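Local coordinates for protein SusD homolog (Bacteroides ovatus, PDB 4F53) that probably binds mucin O-glycans at the cell surface, as a SusD/RagB-family outer-membrane lipoprotein with a TPR-like helical fold, at residues D266-Y274 with A409-A417; A295-L305 with S316-M324. All coordinates share one frame; numbering follows the deposited sequence.

Interaction 1: residues D266-Y274 with A409-A417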
loop_
_atom_site.group_PDB
_atom_site.type_symbol
_atom_site.label_atom_id
_atom_site.label_comp_id
_atom_site.label_asym_id
_atom_site.label_seq_id
_atom_site.Cartn_x
_atom_site.Cartn_y
_atom_site.Cartn_z
ATOM N N ASP A 266 4.344 0.207 15.905
ATOM C CA ASP A 266 4.729 1.457 15.247
ATOM C C ASP A 266 3.543 2.433 15.109
ATOM O O ASP A 266 3.674 3.605 15.437
ATOM C CB ASP A 266 5.330 1.175 13.843
ATOM C CG ASP A 266 6.344 0.046 13.835
ATOM O OD1 ASP A 266 5.927 -1.130 13.948
ATOM O OD2 ASP A 266 7.539 0.337 13.776
ATOM N N LEU A 267 2.401 1.942 14.632
ATOM C CA LEU A 267 1.208 2.741 14.413
ATOM C C LEU A 267 0.667 3.308 15.735
ATOM O O LEU A 267 0.339 4.487 15.770
ATOM C CB LEU A 267 0.152 1.898 13.671
ATOM C CG LEU A 267 -1.005 2.599 12.955
ATOM C CD1 LEU A 267 -0.534 3.642 11.939
ATOM C CD2 LEU A 267 -1.865 1.595 12.256
ATOM N N THR A 268 0.637 2.517 16.830
ATOM C CA THR A 268 0.180 3.050 18.108
ATOM C C THR A 268 1.253 3.999 18.717
ATOM O O THR A 268 0.876 4.953 19.391
ATOM C CB THR A 268 -0.295 1.947 19.082
ATOM O OG1 THR A 268 0.775 1.051 19.359
ATOM C CG2 THR A 268 -1.524 1.168 18.543
ATOM N N CYS A 269 2.553 3.799 18.438
ATOM C CA CYS A 269 3.604 4.703 18.934
ATOM C C CYS A 269 3.413 6.138 18.399
ATOM O O CYS A 269 3.442 7.084 19.180
ATOM C CB CYS A 269 4.989 4.171 18.592
ATOM S SG CYS A 269 5.561 2.879 19.713
ATOM N N TYR A 270 3.206 6.284 17.081
ATOM C CA TYR A 270 2.989 7.592 16.462
ATOM C C TYR A 270 1.662 8.204 16.882
ATOM O O TYR A 270 1.614 9.368 17.240
ATOM C CB TYR A 270 3.007 7.487 14.921
ATOM C CG TYR A 270 4.398 7.419 14.323
ATOM C CD1 TYR A 270 5.136 8.575 14.096
ATOM C CD2 TYR A 270 4.954 6.202 13.931
ATOM C CE1 TYR A 270 6.410 8.524 13.534
ATOM C CE2 TYR A 270 6.226 6.138 13.356
ATOM C CZ TYR A 270 6.951 7.304 13.167
ATOM O OH TYR A 270 8.176 7.281 12.578
HETATM N N MSE A 271 0.587 7.398 16.850
HETATM C CA MSE A 271 -0.767 7.888 17.089
HETATM C C MSE A 271 -1.023 8.200 18.542
HETATM O O MSE A 271 -1.733 9.165 18.799
HETATM C CB MSE A 271 -1.793 6.951 16.475
HETATM C CG MSE A 271 -1.673 6.955 14.953
HETATM SE SE MSE A 271 -2.927 5.773 14.116
HETATM C CE MSE A 271 -4.465 6.847 14.320
ATOM N N ASN A 272 -0.362 7.500 19.478
ATOM C CA ASN A 272 -0.430 7.837 20.915
ATOM C C ASN A 272 0.331 9.135 21.174
ATOM O O ASN A 272 -0.205 10.007 21.829
ATOM C CB ASN A 272 0.118 6.702 21.811
ATOM C CG ASN A 272 -0.863 5.571 21.967
ATOM O OD1 ASN A 272 -2.054 5.729 21.762
ATOM N ND2 ASN A 272 -0.407 4.421 22.374
ATOM N N ALA A 273 1.549 9.301 20.587
ATOM C CA ALA A 273 2.362 10.517 20.759
ATOM C C ALA A 273 1.610 11.757 20.283
ATOM O O ALA A 273 1.754 12.824 20.874
ATOM C CB ALA A 273 3.658 10.387 19.996
ATOM N N TYR A 274 0.811 11.612 19.204
ATOM C CA TYR A 274 0.062 12.738 18.648
ATOM C C TYR A 274 -1.348 12.863 19.236
ATOM O O TYR A 274 -2.092 13.736 18.778
ATOM C CB TYR A 274 -0.017 12.617 17.112
ATOM C CG TYR A 274 1.326 12.491 16.423
ATOM C CD1 TYR A 274 2.478 13.052 16.980
ATOM C CD2 TYR A 274 1.440 11.872 15.186
ATOM C CE1 TYR A 274 3.720 12.902 16.370
ATOM C CE2 TYR A 274 2.666 11.767 14.540
ATOM C CZ TYR A 274 3.810 12.268 15.141
ATOM O OH TYR A 274 5.017 12.175 14.480
ATOM N N ALA A 409 12.502 1.083 20.134
ATOM C CA ALA A 409 12.302 2.517 20.001
ATOM C C ALA A 409 12.404 2.969 18.577
ATOM O O ALA A 409 13.264 2.484 17.842
ATOM C CB ALA A 409 13.309 3.272 20.847
ATOM N N ILE A 410 11.493 3.875 18.178
ATOM C CA ILE A 410 11.508 4.531 16.872
ATOM C C ILE A 410 12.389 5.770 17.045
ATOM O O ILE A 410 12.142 6.584 17.940
ATOM C CB ILE A 410 10.097 4.864 16.309
ATOM C CG1 ILE A 410 9.282 3.573 16.038
ATOM C CG2 ILE A 410 10.232 5.708 15.027
ATOM C CD1 ILE A 410 7.818 3.742 15.993
ATOM N N ASN A 411 13.426 5.900 16.244
ATOM C CA ASN A 411 14.294 7.062 16.404
ATOM C C ASN A 411 13.878 8.171 15.433
ATOM O O ASN A 411 14.297 8.182 14.267
ATOM C CB ASN A 411 15.763 6.655 16.247
ATOM C CG ASN A 411 16.168 5.591 17.271
ATOM O OD1 ASN A 411 16.015 5.751 18.503
ATOM N ND2 ASN A 411 16.635 4.449 16.774
ATOM N N THR A 412 13.002 9.075 15.907
ATOM C CA THR A 412 12.499 10.198 15.097
ATOM C C THR A 412 12.054 11.333 16.000
ATOM O O THR A 412 11.560 11.078 17.094
ATOM C CB THR A 412 11.322 9.763 14.149
ATOM O OG1 THR A 412 10.940 10.897 13.397
ATOM C CG2 THR A 412 10.054 9.310 14.905
ATOM N N ASN A 413 12.121 12.564 15.503
ATOM C CA ASN A 413 11.648 13.744 16.238
ATOM C C ASN A 413 10.461 14.389 15.517
ATOM O O ASN A 413 10.037 15.486 15.899
ATOM C CB ASN A 413 12.773 14.772 16.427
ATOM C CG ASN A 413 13.395 14.734 17.798
ATOM O OD1 ASN A 413 12.713 14.856 18.827
ATOM N ND2 ASN A 413 14.713 14.572 17.839
ATOM N N VAL A 414 9.905 13.684 14.496
ATOM C CA VAL A 414 8.788 14.164 13.683
ATOM C C VAL A 414 7.535 14.341 14.566
ATOM O O VAL A 414 7.202 13.489 15.397
ATOM C CB VAL A 414 8.506 13.266 12.422
ATOM C CG1 VAL A 414 7.885 11.914 12.787
ATOM C CG2 VAL A 414 7.641 13.991 11.394
ATOM N N THR A 415 6.875 15.476 14.391
ATOM C CA THR A 415 5.636 15.776 15.069
ATOM C C THR A 415 4.664 16.354 14.025
ATOM O O THR A 415 4.974 16.348 12.826
ATOM C CB THR A 415 5.835 16.600 16.347
ATOM O OG1 THR A 415 4.561 16.618 17.017
ATOM C CG2 THR A 415 6.384 18.020 16.083
ATOM N N VAL A 416 3.461 16.765 14.472
ATOM C CA VAL A 416 2.389 17.221 13.596
ATOM C C VAL A 416 2.577 18.675 13.124
ATOM O O VAL A 416 2.580 18.904 11.910
ATOM C CB VAL A 416 0.991 17.022 14.236
ATOM C CG1 VAL A 416 -0.117 17.355 13.235
ATOM C CG2 VAL A 416 0.834 15.601 14.774
ATOM N N ALA A 417 2.670 19.643 14.075
ATOM C CA ALA A 417 2.755 21.084 13.773
ATOM C C ALA A 417 3.791 21.345 12.665
ATOM O O ALA A 417 4.964 20.993 12.814
ATOM C CB ALA A 417 3.065 21.882 15.029
#
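D266, in the helix, and Y274, just past its end, lie nearest I410 and V416, with CA atoms 7.6 Å and 7.1 Å apart respectively, so the loop follows the helix in the same sense. Y274 carries the polar bond. Its OH donates to V414 O at 2.7 Å. The donor sits above the carbonyl plane, 65° out of it, while V414 O lies at the edge of the ring. V416 CG2 covers one face of this ring in a CH-pi contact, 3.8 Å from the ring centroid of Y274. The opposite face carries Y270 O near its rim.

In this SusD/RagB fold the contact joins one side of helix 265-273, and Y274 just after it, to the loop between helices 379-383 and 423-438. An ST turn shapes that loop: T412 OG1 accepts from V414 N at 3.2 Å, nearly straight at 167°. T412 OG1 also bonds E428.

Y270 CG stands anti to its carbonyl carbon (chi1 -79°), and the ring end comes nearer the loop. V414 CG1 touches CE1 of Y270 at the ring edge, 3.8 Å away. T412 CG2 comes from the opposite direction, 3.6 Å from Y270 OH, which bonds K456 O. I410 crosses Y270 at about a right angle, CG2 against OH and CD1 against CE2. I410 CD1 also lies 3.9 Å from C269 CB and nears D266, whose carboxylate R307 engages.

Interaction 2: residues A295-L305 with S316-M324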
loop_
_atom_site.group_PDB
_atom_site.type_symbol
_atom_site.label_atom_id
_atom_site.label_comp_id
_atom_site.label_asym_id
_atom_site.label_seq_id
_atom_site.Cartn_x
_atom_site.Cartn_y
_atom_site.Cartn_z
ATOM N N ALA A 295 -5.530 -12.533 34.585
ATOM C CA ALA A 295 -4.224 -12.679 35.242
ATOM C C ALA A 295 -3.336 -11.445 34.952
ATOM O O ALA A 295 -2.389 -11.188 35.696
ATOM C CB ALA A 295 -3.539 -13.959 34.791
ATOM N N TYR A 296 -3.662 -10.671 33.885
ATOM C CA TYR A 296 -2.949 -9.454 33.471
ATOM C C TYR A 296 -3.057 -8.360 34.553
ATOM O O TYR A 296 -4.167 -8.019 34.981
ATOM C CB TYR A 296 -3.511 -8.960 32.132
ATOM C CG TYR A 296 -2.896 -7.676 31.621
ATOM C CD1 TYR A 296 -1.576 -7.640 31.172
ATOM C CD2 TYR A 296 -3.652 -6.510 31.524
ATOM C CE1 TYR A 296 -1.005 -6.459 30.703
ATOM C CE2 TYR A 296 -3.113 -5.343 30.986
ATOM C CZ TYR A 296 -1.780 -5.314 30.601
ATOM O OH TYR A 296 -1.236 -4.150 30.114
ATOM N N THR A 297 -1.902 -7.811 34.982
ATOM C CA THR A 297 -1.823 -6.825 36.075
ATOM C C THR A 297 -1.710 -5.380 35.591
ATOM O O THR A 297 -1.834 -4.453 36.400
ATOM C CB THR A 297 -0.653 -7.142 37.030
ATOM O OG1 THR A 297 0.586 -6.891 36.366
ATOM C CG2 THR A 297 -0.698 -8.564 37.561
ATOM N N GLY A 298 -1.455 -5.195 34.304
ATOM C CA GLY A 298 -1.322 -3.864 33.729
ATOM C C GLY A 298 -2.654 -3.194 33.441
ATOM O O GLY A 298 -3.702 -3.606 33.947
ATOM N N GLU A 299 -2.607 -2.169 32.597
ATOM C CA GLU A 299 -3.761 -1.389 32.153
ATOM C C GLU A 299 -4.034 -1.653 30.671
ATOM O O GLU A 299 -3.136 -2.099 29.948
ATOM C CB GLU A 299 -3.501 0.116 32.375
ATOM C CG GLU A 299 -3.197 0.500 33.824
ATOM C CD GLU A 299 -1.836 1.115 34.138
ATOM O OE1 GLU A 299 -1.148 1.599 33.206
ATOM O OE2 GLU A 299 -1.466 1.123 35.335
ATOM N N GLU A 300 -5.266 -1.386 30.220
ATOM C CA GLU A 300 -5.616 -1.493 28.795
ATOM C C GLU A 300 -5.401 -0.139 28.138
ATOM O O GLU A 300 -5.674 0.885 28.761
ATOM C CB GLU A 300 -7.059 -1.996 28.570
ATOM C CG GLU A 300 -7.401 -3.302 29.291
ATOM C CD GLU A 300 -6.745 -4.620 28.907
ATOM O OE1 GLU A 300 -5.846 -4.635 28.036
ATOM O OE2 GLU A 300 -7.138 -5.652 29.501
ATOM N N SER A 301 -4.868 -0.127 26.897
ATOM C CA SER A 301 -4.604 1.114 26.151
ATOM C C SER A 301 -4.544 0.836 24.678
ATOM O O SER A 301 -4.698 -0.313 24.268
ATOM C CB SER A 301 -3.279 1.722 26.611
ATOM O OG SER A 301 -2.217 0.807 26.400
ATOM N N TYR A 302 -4.279 1.862 23.877
ATOM C CA TYR A 302 -4.019 1.672 22.442
ATOM C C TYR A 302 -2.577 1.225 22.331
ATOM O O TYR A 302 -1.668 2.017 22.609
ATOM C CB TYR A 302 -4.283 2.939 21.637
ATOM C CG TYR A 302 -5.741 3.318 21.590
ATOM C CD1 TYR A 302 -6.664 2.542 20.884
ATOM C CD2 TYR A 302 -6.199 4.482 22.202
ATOM C CE1 TYR A 302 -8.002 2.923 20.780
ATOM C CE2 TYR A 302 -7.532 4.888 22.077
ATOM C CZ TYR A 302 -8.428 4.095 21.374
ATOM O OH TYR A 302 -9.753 4.444 21.289
ATOM N N VAL A 303 -2.364 -0.079 22.073
ATOM C CA VAL A 303 -1.016 -0.618 22.039
ATOM C C VAL A 303 -0.962 -1.803 21.063
ATOM O O VAL A 303 -1.688 -2.788 21.204
ATOM C CB VAL A 303 -0.474 -0.957 23.458
ATOM C CG1 VAL A 303 -1.345 -1.990 24.204
ATOM C CG2 VAL A 303 1.002 -1.367 23.407
ATOM N N GLY A 304 -0.109 -1.663 20.063
ATOM C CA GLY A 304 0.064 -2.667 19.034
ATOM C C GLY A 304 1.055 -3.736 19.415
ATOM O O GLY A 304 1.662 -3.694 20.490
ATOM N N LEU A 305 1.215 -4.704 18.531
ATOM C CA LEU A 305 2.160 -5.789 18.728
ATOM C C LEU A 305 3.413 -5.523 17.856
ATOM O O LEU A 305 3.320 -4.912 16.791
ATOM C CB LEU A 305 1.447 -7.103 18.341
ATOM C CG LEU A 305 2.183 -8.424 18.482
ATOM C CD1 LEU A 305 2.454 -8.755 19.943
ATOM C CD2 LEU A 305 1.387 -9.524 17.832
ATOM N N SER A 316 2.138 -15.708 25.010
ATOM C CA SER A 316 0.794 -16.313 24.851
ATOM C C SER A 316 -0.381 -15.310 24.909
ATOM O O SER A 316 -1.479 -15.674 24.482
ATOM C CB SER A 316 0.556 -17.422 25.873
ATOM O OG SER A 316 0.507 -16.901 27.189
ATOM N N TRP A 317 -0.169 -14.084 25.424
ATOM C CA TRP A 317 -1.245 -13.089 25.518
ATOM C C TRP A 317 -1.201 -12.047 24.402
ATOM O O TRP A 317 -1.972 -11.087 24.450
ATOM C CB TRP A 317 -1.238 -12.383 26.892
ATOM C CG TRP A 317 -1.430 -13.298 28.072
ATOM C CD1 TRP A 317 -1.834 -14.600 28.051
ATOM C CD2 TRP A 317 -1.224 -12.963 29.448
ATOM N NE1 TRP A 317 -1.835 -15.114 29.318
ATOM C CE2 TRP A 317 -1.483 -14.125 30.202
ATOM C CE3 TRP A 317 -0.863 -11.783 30.121
ATOM C CZ2 TRP A 317 -1.385 -14.149 31.604
ATOM C CZ3 TRP A 317 -0.745 -11.812 31.504
ATOM C CH2 TRP A 317 -1.001 -12.983 32.232
ATOM N N SER A 318 -0.361 -12.272 23.365
ATOM C CA SER A 318 -0.154 -11.380 22.208
ATOM C C SER A 318 -1.424 -10.940 21.476
ATOM O O SER A 318 -1.445 -9.830 20.935
ATOM C CB SER A 318 0.783 -12.022 21.190
ATOM O OG SER A 318 2.068 -12.145 21.763
ATOM N N GLN A 319 -2.475 -11.778 21.445
ATOM C CA GLN A 319 -3.704 -11.398 20.721
ATOM C C GLN A 319 -4.550 -10.396 21.542
ATOM O O GLN A 319 -5.490 -9.829 21.008
ATOM C CB GLN A 319 -4.499 -12.620 20.268
ATOM C CG GLN A 319 -3.693 -13.506 19.300
ATOM C CD GLN A 319 -4.394 -14.781 18.892
ATOM O OE1 GLN A 319 -5.403 -15.189 19.469
ATOM N NE2 GLN A 319 -3.894 -15.422 17.854
ATOM N N GLY A 320 -4.115 -10.089 22.767
ATOM C CA GLY A 320 -4.697 -9.046 23.597
ATOM C C GLY A 320 -4.312 -7.653 23.099
ATOM O O GLY A 320 -4.888 -6.663 23.542
ATOM N N SER A 321 -3.334 -7.553 22.164
ATOM C CA SER A 321 -2.882 -6.302 21.523
ATOM C C SER A 321 -4.038 -5.658 20.772
ATOM O O SER A 321 -4.973 -6.367 20.386
ATOM C CB SER A 321 -1.724 -6.570 20.561
ATOM O OG SER A 321 -0.643 -7.179 21.246
ATOM N N SER A 322 -3.976 -4.330 20.557
ATOM C CA SER A 322 -4.994 -3.565 19.814
ATOM C C SER A 322 -5.304 -4.228 18.477
ATOM O O SER A 322 -4.403 -4.680 17.763
ATOM C CB SER A 322 -4.556 -2.119 19.599
ATOM O OG SER A 322 -4.763 -1.367 20.785
ATOM N N CYS A 323 -6.604 -4.331 18.192
ATOM C CA CYS A 323 -7.178 -4.968 17.014
ATOM C C CYS A 323 -7.931 -3.933 16.191
ATOM O O CYS A 323 -8.597 -3.054 16.746
ATOM C CB CYS A 323 -8.099 -6.102 17.457
ATOM S SG CYS A 323 -8.742 -7.116 16.100
HETATM N N MSE A 324 -7.856 -4.067 14.852
HETATM C CA MSE A 324 -8.559 -3.177 13.917
HETATM C C MSE A 324 -10.043 -3.178 14.211
HETATM O O MSE A 324 -10.602 -4.219 14.572
HETATM C CB MSE A 324 -8.299 -3.648 12.472
HETATM C CG MSE A 324 -8.817 -2.734 11.371
HETATM SE SE MSE A 324 -8.201 -3.444 9.644
HETATM C CE MSE A 324 -9.204 -2.269 8.448
HETATM O O HOH W 1 1.299 -5.646 22.531
#
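L305 and S321 touch through L305 CB and CD1 and S321 OG, next to two hydrogen bonds between V303 and S322. The L305 side chain starts with CB 3.6 Å from S321 OG. A chi1 of -178° sets L305 CG anti to the backbone N, where it lies 4.1 Å from S321 OG. The branch CD1 ends the run, 3.7 Å from S321 OG and 3.9 Å from S318 OG. The apolar leucine thus lies against two hydroxyls that have polar partners. S318 OG bonds N315 O. S321 OG donates to S318 O at 2.8 Å and accepts from a water that also donates to G304 O. S318 O takes S321 N as well, from the same face of its plane.

The bond from S321 N to S318 O belongs to a short 3-10 turn. Both segments lie in the long irregular stretch between helix 288-291 and strand 332-335. From within it, L305 and S322 bond to the backbone of I263 in strand 261-263.

S322 grips V303 at two points. S322 N donates to V303 O at 2.8 Å, with an angle of 167°. V303 N donates to S322 OG at 3.0 Å, and this hydroxyl also bonds D284 O.

At the other end W317 meets A295 and Y296 with its six-membered ring. Its CH2 lies 3.7 Å from A295 CB, and its CZ3 sits at the edge of the Y296 ring. Y296 OH donates to E299 O, and G298 N lies over the centre of the Y296 ring.

Both segments of interaction 2 fall between the two segments of interaction 1 in sequence, and the centres of the two contacts are about 19 Å apart. Helix 265-273 joins them directly. Y270 and, just after the helix, Y274 serve interaction 1, while T268 and N272 reach the segment 295-305. N272 ND2 lies 2.7 Å from Y302 O, and T268 OG1 lies 2.9 Å from G304 N; both are probable hydrogen bonds. T268 also packs on V303. Strand 261-263, just ahead of the helix, bonds to the backbone of interaction 2. No glycan is bound in the structure, so neither contact can be tied to a sugar site.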